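PDB 6YHH: beta-N-acetylglucosaminidase-like protein Glycoside hydrolase family 20 from Flavobacterium johnsoniae, which probably removes terminal N-acetylglucosamine from chitin-derived oligosaccharides by hydrolysis, as a chitobiase of glycoside hydrolase family 20. Local coordinates for residues N8-P13 against I471-W476; T145-M150 against K174-H179; N166-A171 against D221-L226. One frame throughout, in Å; residues are numbered along the deposited sequence.

Interaction 1. Residues N8-P13 against I471-W476; sequences NLMPWP and IAERLW
P11 and E473 meet where the loop 8-13 comes up against the last turns of helix 467-476, their CA atoms 4.1 Å apart. The polar link is a single hydrogen bond from the backbone N of W12 to E473 OE2, 2.8 Å long and moderately bent, with 148° at the hydrogen. The N-H reaches the oxygen on its anti side, 34° out of the carboxylate plane. E473 has the length this requires: with CG anti to its backbone N (chi1 171°) and the chain extended beyond, the carboxylate reaches past the CA of P11 to the amide that follows. M10 lies across this glutamate at about a right angle, its CG 3.5 Å from E473 OE2.

The apolar half of the contact belongs to P11 and W476. The pyrrolidine ring crosses the indole at about a right angle, with P11 CB 3.5 Å from W476 CD1, while P11 CG approaches the CB of W476 at 3.5 Å. A proline suits the place because it is compact and has no N-H to satisfy; its cis peptide bond with M10 turns the chain sharply here.

Outside the two segments, R490 forms a salt bridge with E473 OE2 and Y424 bonds to OE1, so a buried carboxylate is held at both oxygens; the salt bridge would probably favour the ionised form. W476 in turn gives its NE1 to D140. The contact thus joins the N-terminal family 20 domain 2 to the end of a helix of the catalytic domain, with helix 484-497 against M10 and helix 110-123 and strand 131-140 against L9.

Interaction 2. Residues T145-M150 against K174-H179; sequences TWRGLM and KMNVFH
Strands 146-150 and 177-179 run parallel, 4.7 Å apart at closest approach and 29° from alignment, in a register that pairs G148 with V177, L149 with F178 and M150 with H179. L149 carries the ladder, donating from its N to V177 O and accepting at its O from H179 N. Where the strand of V177 begins, R147 O takes two donors, N176 N in its carbonyl plane and V177 N from above it.

N176 works like a clip: OD1 receives R147 N, and ND2 gives a nearly straight bond to T145 O at 2.9 Å. Its amide stacks on the R147 guanidinium, planes 30° apart. That guanidinium grips K174 O side-on through NE and NH2 (2.8 Å from NH2), while NH2 also forms a salt bridge with E92.

This is the pairing of a right-handed beta-alpha-beta unit of the TIM barrel, with helix 160-172 between the strands; K174, at positive phi, closes that helix in a Schellman motif.

Glycine suits position 148, where V177 CB and W146 NE1 would crowd a CB. On this face V177 CG2 sits 3.9 Å over the five-membered ring of W146, whose NE1 bonds to E447. With CG anti to its N (chi1 -169°), M150 lays CG 3.5 Å above the centroid of the H179 ring, and SD follows over the same face. H179 is held by E447 at ND1 and by E230 at NE2.

Interaction 3. Residues N166-A171 against D221-L226; sequences NLDALA and DERGIL
R223 turns its CG beside the backbone N (chi1 -73°) and then extends to NE, which carries its guanidinium to D168; the aspartate, with a similar first torsion (-71°), swings its carboxylate to meet it. D168 lies on helix 160-172 and R223 just past the end of helix 210-222; the two helices are neighbours on the outside of the TIM barrel. G224, at positive phi, is the C-prime residue of the Schellman motif there, a backbone shape that glycine adopts easily. The chain then turns inward through I225 to strand 226-230.

I225 supplies the apolar part. Its branched chain reaches the helix with two methyl groups: CG2 lies 3.9 Å from L167 CD2, and CD1 packs 4.0 Å from L170 CB. An isoleucine fits because CG2 meets L167 while the longer CD1 arm reaches between L167, L170 and A171. A171, one turn on from L167, offers only a methyl, so the chain at R223 can come close: A171 CB is 3.8 Å from R223 O. Behind this layer F178 of strand 177-184 touches both L167 and I225, joining the helix layer to the barrel wall.

Toward the surface the contact becomes polar. The carboxylate and guanidinium planes are 66° apart, and the arginine meets the acid with one nitrogen, NE, from above the carboxylate plane, instead of pairing two nitrogens with two oxygens. Y219 serves both partners, its hydroxyl bonding to D168 OD2 and its backbone O accepting from R223 NH1, and its ring adds a cation-pi contact to R223. A water accepts from R223 NH2 at 2.9 Å and gives D168 OD1 a weak bond. The salt bridge itself runs from R223 NE to D168 OD1, 2.6 Å, with the oxygen near the guanidinium plane.

Overall arrangement
Interaction 2 begins where helix 160-172, which carries one side of interaction 3, ends; their centres are 9 Å apart. The Schellman bond from M175 N to L170 O (2.8 Å) joins them at the end of this helix, and F178 N to L226 O (2.8 Å), a probable hydrogen bond, continues the sheet to strand 226-230. Interaction 1 lies 13 Å from interaction 2 between centres and touches it through W476, whose CE3 is 3.6 Å from R147 NE, and through A472 against M175. Interaction 2 comes nearest the predicted proton donor, with the side chain of M150 about 11 Å from that of E317; interactions 1 and 3 are structural packing away from that site.

Interaction 1. Residues N8-P13 against I471-W476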
loop_
_atom_site.group_PDB
_atom_site.type_symbol
_atom_site.label_atom_id
_atom_site.label_comp_id
_atom_site.label_asym_id
_atom_site.label_seq_id
_atom_site.Cartn_x
_atom_site.Cartn_y
_atom_site.Cartn_z
ATOM N N ASN A 8 -22.046 -14.462 -7.578
ATOM C CA ASN A 8 -21.593 -13.584 -6.479
ATOM C C ASN A 8 -21.658 -12.136 -6.778
ATOM O O ASN A 8 -20.643 -11.430 -6.873
ATOM C CB ASN A 8 -20.239 -14.066 -5.983
ATOM C CG ASN A 8 -20.322 -15.506 -5.485
ATOM O OD1 ASN A 8 -21.160 -15.815 -4.653
ATOM N ND2 ASN A 8 -19.448 -16.379 -5.997
ATOM N N LEU A 9 -22.907 -11.647 -6.910
ATOM C CA LEU A 9 -23.166 -10.247 -7.273
ATOM C C LEU A 9 -23.458 -9.485 -6.017
ATOM O O LEU A 9 -24.256 -9.947 -5.183
ATOM C CB LEU A 9 -24.368 -10.080 -8.225
ATOM C CG LEU A 9 -24.313 -10.978 -9.455
ATOM C CD1 LEU A 9 -25.535 -10.783 -10.379
ATOM C CD2 LEU A 9 -23.006 -10.815 -10.228
ATOM N N MET A 10 -22.910 -8.270 -5.853
ATOM C CA MET A 10 -23.148 -7.493 -4.651
ATOM C C MET A 10 -22.805 -6.029 -5.011
ATOM O O MET A 10 -21.698 -5.778 -5.496
ATOM C CB MET A 10 -22.282 -7.899 -3.465
ATOM C CG MET A 10 -22.692 -7.199 -2.191
ATOM S SD MET A 10 -21.746 -7.741 -0.725
ATOM C CE MET A 10 -22.091 -9.501 -0.672
ATOM N N PRO A 11 -23.722 -5.063 -4.858
ATOM C CA PRO A 11 -25.134 -5.303 -4.472
ATOM C C PRO A 11 -25.867 -6.274 -5.423
ATOM O O PRO A 11 -25.648 -6.218 -6.635
ATOM C CB PRO A 11 -25.744 -3.914 -4.605
ATOM C CG PRO A 11 -24.591 -2.967 -4.428
ATOM C CD PRO A 11 -23.445 -3.625 -5.133
ATOM N N TRP A 12 -26.759 -7.090 -4.845
ATOM C CA TRP A 12 -27.617 -7.960 -5.666
ATOM C C TRP A 12 -28.502 -7.076 -6.567
ATOM O O TRP A 12 -29.171 -6.129 -6.044
ATOM C CB TRP A 12 -28.478 -8.813 -4.776
ATOM C CG TRP A 12 -29.172 -9.847 -5.609
ATOM C CD1 TRP A 12 -30.491 -9.828 -6.006
ATOM C CD2 TRP A 12 -28.566 -10.951 -6.265
ATOM N NE1 TRP A 12 -30.743 -10.870 -6.873
ATOM C CE2 TRP A 12 -29.586 -11.609 -7.022
ATOM C CE3 TRP A 12 -27.265 -11.511 -6.253
ATOM C CZ2 TRP A 12 -29.331 -12.775 -7.776
ATOM C CZ3 TRP A 12 -27.025 -12.668 -6.981
ATOM C CH2 TRP A 12 -28.059 -13.298 -7.743
ATOM N N PRO A 13 -28.445 -7.300 -7.900
ATOM C CA PRO A 13 -29.175 -6.396 -8.790
ATOM C C PRO A 13 -30.709 -6.537 -8.678
ATOM O O PRO A 13 -31.238 -7.554 -8.192
ATOM C CB PRO A 13 -28.728 -6.808 -10.157
ATOM C CG PRO A 13 -27.338 -7.416 -9.947
ATOM C CD PRO A 13 -27.533 -8.159 -8.657
ATOM N N ILE A 471 -23.031 -3.132 3.600
ATOM C CA ILE A 471 -23.734 -1.903 3.690
ATOM C C ILE A 471 -24.076 -1.382 2.286
ATOM O O ILE A 471 -25.231 -0.894 2.076
ATOM C CB ILE A 471 -22.963 -0.872 4.521
ATOM C CG1 ILE A 471 -22.888 -1.367 5.961
ATOM C CG2 ILE A 471 -23.582 0.524 4.440
ATOM C CD1 ILE A 471 -21.934 -0.558 6.831
ATOM N N ALA A 472 -23.154 -1.491 1.342
ATOM C CA ALA A 472 -23.409 -1.085 -0.026
ATOM C C ALA A 472 -24.634 -1.795 -0.544
ATOM O O ALA A 472 -25.442 -1.208 -1.269
ATOM C CB ALA A 472 -22.203 -1.300 -0.925
ATOM N N GLU A 473 -24.726 -3.106 -0.255
ATOM C CA GLU A 473 -25.912 -3.856 -0.718
ATOM C C GLU A 473 -27.205 -3.339 -0.087
ATOM O O GLU A 473 -28.249 -3.099 -0.780
ATOM C CB GLU A 473 -25.761 -5.329 -0.477
ATOM C CG GLU A 473 -27.062 -6.100 -0.734
ATOM C CD GLU A 473 -26.761 -7.527 -1.088
ATOM O OE1 GLU A 473 -26.978 -8.433 -0.253
ATOM O OE2 GLU A 473 -26.152 -7.734 -2.186
ATOM N N ARG A 474 -27.172 -3.047 1.204
ATOM C CA ARG A 474 -28.354 -2.428 1.810
ATOM C C ARG A 474 -28.767 -1.115 1.167
ATOM O O ARG A 474 -29.959 -0.786 1.075
ATOM C CB ARG A 474 -28.188 -2.256 3.316
ATOM C CG ARG A 474 -29.393 -1.647 4.062
ATOM C CD ARG A 474 -30.725 -2.386 3.891
ATOM N NE ARG A 474 -30.507 -3.772 4.231
ATOM C CZ ARG A 474 -30.767 -4.815 3.442
ATOM N NH1 ARG A 474 -31.377 -4.751 2.249
ATOM N NH2 ARG A 474 -30.394 -5.960 3.885
ATOM N N LEU A 475 -27.823 -0.332 0.720
ATOM C CA LEU A 475 -28.114 0.981 0.239
ATOM C C LEU A 475 -28.539 0.960 -1.237
ATOM O O LEU A 475 -29.186 1.899 -1.676
ATOM C CB LEU A 475 -26.898 1.892 0.456
ATOM C CG LEU A 475 -26.599 2.093 1.948
ATOM C CD1 LEU A 475 -25.331 2.963 2.052
ATOM C CD2 LEU A 475 -27.774 2.601 2.771
ATOM N N TRP A 476 -28.196 -0.107 -1.966
ATOM C CA TRP A 476 -28.522 -0.195 -3.417
ATOM C C TRP A 476 -29.689 -1.147 -3.680
ATOM O O TRP A 476 -30.603 -0.831 -4.450
ATOM C CB TRP A 476 -27.264 -0.668 -4.182
ATOM C CG TRP A 476 -27.538 -0.935 -5.662
ATOM C CD1 TRP A 476 -28.215 -1.989 -6.179
ATOM C CD2 TRP A 476 -27.164 -0.107 -6.750
ATOM N NE1 TRP A 476 -28.318 -1.848 -7.563
ATOM C CE2 TRP A 476 -27.650 -0.705 -7.927
ATOM C CE3 TRP A 476 -26.423 1.083 -6.859
ATOM C CZ2 TRP A 476 -27.495 -0.132 -9.187
ATOM C CZ3 TRP A 476 -26.269 1.649 -8.134
ATOM C CH2 TRP A 476 -26.798 1.037 -9.276
#

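Interaction 2. Residues T145-M150 against K174-H179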
loop_
_atom_site.group_PDB
_atom_site.type_symbol
_atom_site.label_atom_id
_atom_site.label_comp_id
_atom_site.label_asym_id
_atom_site.label_seq_id
_atom_site.Cartn_x
_atom_site.Cartn_y
_atom_site.Cartn_z
ATOM N N THR A 145 -30.481 7.194 -3.264
ATOM C CA THR A 145 -29.548 8.007 -4.026
ATOM C C THR A 145 -28.193 8.372 -3.325
ATOM O O THR A 145 -27.232 8.669 -4.017
ATOM C CB THR A 145 -30.249 9.323 -4.558
ATOM O OG1 THR A 145 -29.518 9.860 -5.661
ATOM C CG2 THR A 145 -30.396 10.379 -3.496
ATOM N N TRP A 146 -28.171 8.376 -1.993
ATOM C CA TRP A 146 -26.998 8.722 -1.180
ATOM C C TRP A 146 -26.502 7.440 -0.603
ATOM O O TRP A 146 -27.140 6.867 0.233
ATOM C CB TRP A 146 -27.409 9.729 -0.078
ATOM C CG TRP A 146 -26.270 10.228 0.724
ATOM C CD1 TRP A 146 -25.352 9.472 1.449
ATOM C CD2 TRP A 146 -25.896 11.592 0.888
ATOM N NE1 TRP A 146 -24.443 10.308 2.077
ATOM C CE2 TRP A 146 -24.708 11.605 1.713
ATOM C CE3 TRP A 146 -26.390 12.789 0.383
ATOM C CZ2 TRP A 146 -24.127 12.777 2.114
ATOM C CZ3 TRP A 146 -25.762 13.969 0.742
ATOM C CH2 TRP A 146 -24.637 13.932 1.620
ATOM N N ARG A 147 -25.386 6.931 -1.120
ATOM C CA ARG A 147 -24.827 5.660 -0.694
ATOM C C ARG A 147 -23.333 5.901 -0.393
ATOM O O ARG A 147 -22.482 5.895 -1.287
ATOM C CB ARG A 147 -25.008 4.584 -1.752
ATOM C CG ARG A 147 -26.463 4.502 -2.226
ATOM C CD ARG A 147 -26.664 3.463 -3.270
ATOM N NE ARG A 147 -25.766 3.572 -4.405
ATOM C CZ ARG A 147 -25.881 4.479 -5.371
ATOM N NH1 ARG A 147 -26.957 5.275 -5.429
ATOM N NH2 ARG A 147 -24.977 4.572 -6.282
ATOM N N GLY A 148 -23.067 6.173 0.896
ATOM C CA GLY A 148 -21.831 6.816 1.307
ATOM C C GLY A 148 -20.906 6.084 2.284
ATOM O O GLY A 148 -21.323 5.169 3.035
ATOM N N LEU A 149 -19.654 6.467 2.202
ATOM C CA LEU A 149 -18.651 6.185 3.258
ATOM C C LEU A 149 -18.111 7.530 3.733
ATOM O O LEU A 149 -17.691 8.327 2.897
ATOM C CB LEU A 149 -17.421 5.373 2.732
ATOM C CG LEU A 149 -16.308 5.058 3.729
ATOM C CD1 LEU A 149 -16.708 4.164 4.879
ATOM C CD2 LEU A 149 -15.110 4.442 2.964
ATOM N N MET A 150 -18.050 7.689 5.057
ATOM C CA MET A 150 -17.353 8.783 5.706
ATOM C C MET A 150 -15.953 8.309 6.105
ATOM O O MET A 150 -15.828 7.306 6.779
ATOM C CB MET A 150 -18.067 9.297 6.918
ATOM C CG MET A 150 -17.460 10.596 7.406
ATOM S SD MET A 150 -17.759 10.913 9.145
ATOM C CE MET A 150 -16.530 9.711 9.677
ATOM N N LYS A 174 -20.627 0.126 -6.051
ATOM C CA LYS A 174 -21.677 1.061 -6.503
ATOM C C LYS A 174 -22.055 2.119 -5.499
ATOM O O LYS A 174 -23.195 2.607 -5.466
ATOM C CB LYS A 174 -22.897 0.313 -7.005
ATOM C CG LYS A 174 -22.591 -0.631 -8.110
ATOM C CD LYS A 174 -23.869 -1.234 -8.715
ATOM C CE LYS A 174 -23.577 -2.264 -9.793
ATOM N NZ LYS A 174 -23.262 -3.584 -9.191
ATOM N N MET A 175 -21.103 2.464 -4.603
ATOM C CA MET A 175 -21.305 3.559 -3.678
ATOM C C MET A 175 -20.897 4.887 -4.314
ATOM O O MET A 175 -19.947 4.909 -5.082
ATOM C CB MET A 175 -20.533 3.291 -2.379
ATOM C CG MET A 175 -21.058 2.078 -1.711
ATOM S SD MET A 175 -20.044 1.640 -0.230
ATOM C CE MET A 175 -20.419 2.995 0.907
ATOM N N ASN A 176 -21.639 5.952 -4.029
ATOM C CA ASN A 176 -21.470 7.215 -4.778
ATOM C C ASN A 176 -21.247 8.434 -3.998
ATOM O O ASN A 176 -21.218 9.536 -4.603
ATOM C CB ASN A 176 -22.666 7.455 -5.714
ATOM C CG ASN A 176 -23.967 7.617 -4.965
ATOM O OD1 ASN A 176 -24.063 7.411 -3.744
ATOM N ND2 ASN A 176 -24.970 8.053 -5.681
ATOM N N VAL A 177 -21.024 8.330 -2.684
ATOM C CA VAL A 177 -20.731 9.488 -1.838
ATOM C C VAL A 177 -19.527 9.172 -0.951
ATOM O O VAL A 177 -19.460 8.117 -0.272
ATOM C CB VAL A 177 -21.898 9.905 -0.977
ATOM C CG1 VAL A 177 -21.513 11.008 -0.053
ATOM C CG2 VAL A 177 -23.155 10.270 -1.802
ATOM N N PHE A 178 -18.596 10.110 -0.965
ATOM C CA PHE A 178 -17.427 10.043 -0.055
ATOM C C PHE A 178 -17.470 11.276 0.804
ATOM O O PHE A 178 -17.343 12.391 0.322
ATOM C CB PHE A 178 -16.186 9.994 -0.862
ATOM C CG PHE A 178 -14.895 10.024 -0.055
ATOM C CD1 PHE A 178 -14.467 8.898 0.645
ATOM C CD2 PHE A 178 -14.141 11.161 0.044
ATOM C CE1 PHE A 178 -13.311 8.911 1.378
ATOM C CE2 PHE A 178 -12.949 11.121 0.795
ATOM C CZ PHE A 178 -12.554 10.006 1.414
ATOM N N HIS A 179 -17.767 11.081 2.071
ATOM C CA HIS A 179 -17.869 12.169 3.029
ATOM C C HIS A 179 -16.513 12.236 3.774
ATOM O O HIS A 179 -16.050 11.310 4.412
ATOM C CB HIS A 179 -19.085 11.927 3.912
ATOM C CG HIS A 179 -19.190 12.730 5.168
ATOM N ND1 HIS A 179 -20.127 12.395 6.124
ATOM C CD2 HIS A 179 -18.513 13.813 5.665
ATOM C CE1 HIS A 179 -19.995 13.189 7.167
ATOM N NE2 HIS A 179 -19.039 14.062 6.913
#

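Interaction 3. Residues N166-A171 against D221-L226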
loop_
_atom_site.group_PDB
_atom_site.type_symbol
_atom_site.label_atom_id
_atom_site.label_comp_id
_atom_site.label_asym_id
_atom_site.label_seq_id
_atom_site.Cartn_x
_atom_site.Cartn_y
_atom_site.Cartn_z
ATOM N N ASN A 166 -9.704 3.637 -1.569
ATOM C CA ASN A 166 -11.061 3.501 -1.033
ATOM C C ASN A 166 -12.131 4.062 -2.003
ATOM O O ASN A 166 -13.215 3.539 -2.039
ATOM C CB ASN A 166 -11.114 4.069 0.376
ATOM C CG ASN A 166 -10.625 3.042 1.378
ATOM O OD1 ASN A 166 -9.378 2.920 1.693
ATOM N ND2 ASN A 166 -11.542 2.259 1.835
ATOM N N LEU A 167 -11.811 5.109 -2.744
ATOM C CA LEU A 167 -12.701 5.585 -3.777
ATOM C C LEU A 167 -12.876 4.481 -4.813
ATOM O O LEU A 167 -14.012 4.238 -5.284
ATOM C CB LEU A 167 -12.136 6.866 -4.431
ATOM C CG LEU A 167 -12.300 8.075 -3.535
ATOM C CD1 LEU A 167 -11.442 9.286 -4.018
ATOM C CD2 LEU A 167 -13.754 8.472 -3.338
ATOM N N ASP A 168 -11.804 3.753 -5.190
ATOM C CA ASP A 168 -11.995 2.614 -6.114
ATOM C C ASP A 168 -12.916 1.562 -5.507
ATOM O O ASP A 168 -13.746 0.986 -6.237
ATOM C CB ASP A 168 -10.653 1.996 -6.488
ATOM C CG ASP A 168 -9.836 2.910 -7.422
ATOM O OD1 ASP A 168 -10.375 3.207 -8.520
ATOM O OD2 ASP A 168 -8.732 3.259 -7.085
ATOM N N ALA A 169 -12.761 1.286 -4.215
ATOM C CA ALA A 169 -13.574 0.256 -3.573
ATOM C C ALA A 169 -15.078 0.702 -3.580
ATOM O O ALA A 169 -16.015 -0.130 -3.741
ATOM C CB ALA A 169 -13.122 -0.047 -2.173
ATOM N N LEU A 170 -15.298 1.974 -3.296
ATOM C CA LEU A 170 -16.679 2.552 -3.291
ATOM C C LEU A 170 -17.304 2.321 -4.696
ATOM O O LEU A 170 -18.376 1.763 -4.789
ATOM C CB LEU A 170 -16.721 4.047 -2.981
ATOM C CG LEU A 170 -16.468 4.420 -1.513
ATOM C CD1 LEU A 170 -16.744 5.906 -1.331
ATOM C CD2 LEU A 170 -17.063 3.613 -0.445
ATOM N N ALA A 171 -16.554 2.640 -5.732
ATOM C CA ALA A 171 -17.101 2.380 -7.077
ATOM C C ALA A 171 -17.376 0.934 -7.323
ATOM O O ALA A 171 -18.363 0.583 -7.944
ATOM C CB ALA A 171 -16.234 3.016 -8.164
ATOM N N ASP A 221 -14.685 11.892 -9.171
ATOM C CA ASP A 221 -15.631 12.295 -10.276
ATOM C C ASP A 221 -15.481 11.325 -11.434
ATOM O O ASP A 221 -16.488 10.814 -11.956
ATOM C CB ASP A 221 -15.294 13.787 -10.674
ATOM C CG ASP A 221 -16.092 14.291 -11.851
ATOM O OD1 ASP A 221 -16.355 13.477 -12.798
ATOM O OD2 ASP A 221 -16.365 15.524 -11.804
ATOM N N GLU A 222 -14.253 10.969 -11.764
ATOM C CA GLU A 222 -13.983 9.984 -12.769
ATOM C C GLU A 222 -14.641 8.653 -12.442
ATOM O O GLU A 222 -14.955 7.889 -13.339
ATOM C CB GLU A 222 -12.458 9.792 -12.974
ATOM C CG GLU A 222 -11.792 10.945 -13.701
ATOM C CD GLU A 222 -12.034 10.912 -15.205
ATOM O OE1 GLU A 222 -11.379 10.106 -15.871
ATOM O OE2 GLU A 222 -12.934 11.637 -15.672
ATOM N N ARG A 223 -14.827 8.390 -11.138
ATOM C CA ARG A 223 -15.427 7.113 -10.689
ATOM C C ARG A 223 -16.843 7.251 -10.224
ATOM O O ARG A 223 -17.433 6.326 -9.636
ATOM C CB ARG A 223 -14.513 6.569 -9.574
ATOM C CG ARG A 223 -13.228 6.037 -10.157
ATOM C CD ARG A 223 -12.060 6.011 -9.119
ATOM N NE ARG A 223 -10.793 5.553 -9.645
ATOM C CZ ARG A 223 -9.984 6.283 -10.421
ATOM N NH1 ARG A 223 -10.245 7.556 -10.724
ATOM N NH2 ARG A 223 -8.867 5.781 -10.866
ATOM N N GLY A 224 -17.515 8.352 -10.626
ATOM C CA GLY A 224 -18.912 8.577 -10.356
ATOM C C GLY A 224 -19.338 8.939 -8.945
ATOM O O GLY A 224 -20.522 8.795 -8.563
ATOM N N ILE A 225 -18.362 9.428 -8.190
ATOM C CA ILE A 225 -18.502 9.704 -6.741
ATOM C C ILE A 225 -18.465 11.208 -6.398
ATOM O O ILE A 225 -17.582 11.944 -6.821
ATOM C CB ILE A 225 -17.392 8.935 -5.995
ATOM C CG1 ILE A 225 -17.531 7.398 -6.244
ATOM C CG2 ILE A 225 -17.394 9.275 -4.497
ATOM C CD1 ILE A 225 -16.250 6.669 -5.915
ATOM N N LEU A 226 -19.434 11.612 -5.623
ATOM C CA LEU A 226 -19.569 12.957 -5.010
ATOM C C LEU A 226 -18.750 13.042 -3.729
ATOM O O LEU A 226 -18.826 12.125 -2.913
ATOM C CB LEU A 226 -21.014 13.162 -4.634
ATOM C CG LEU A 226 -21.381 14.401 -3.826
ATOM C CD1 LEU A 226 -21.142 15.656 -4.650
ATOM C CD2 LEU A 226 -22.819 14.382 -3.368
HETATM O O HOH W 1 -7.752 3.185 -10.090
#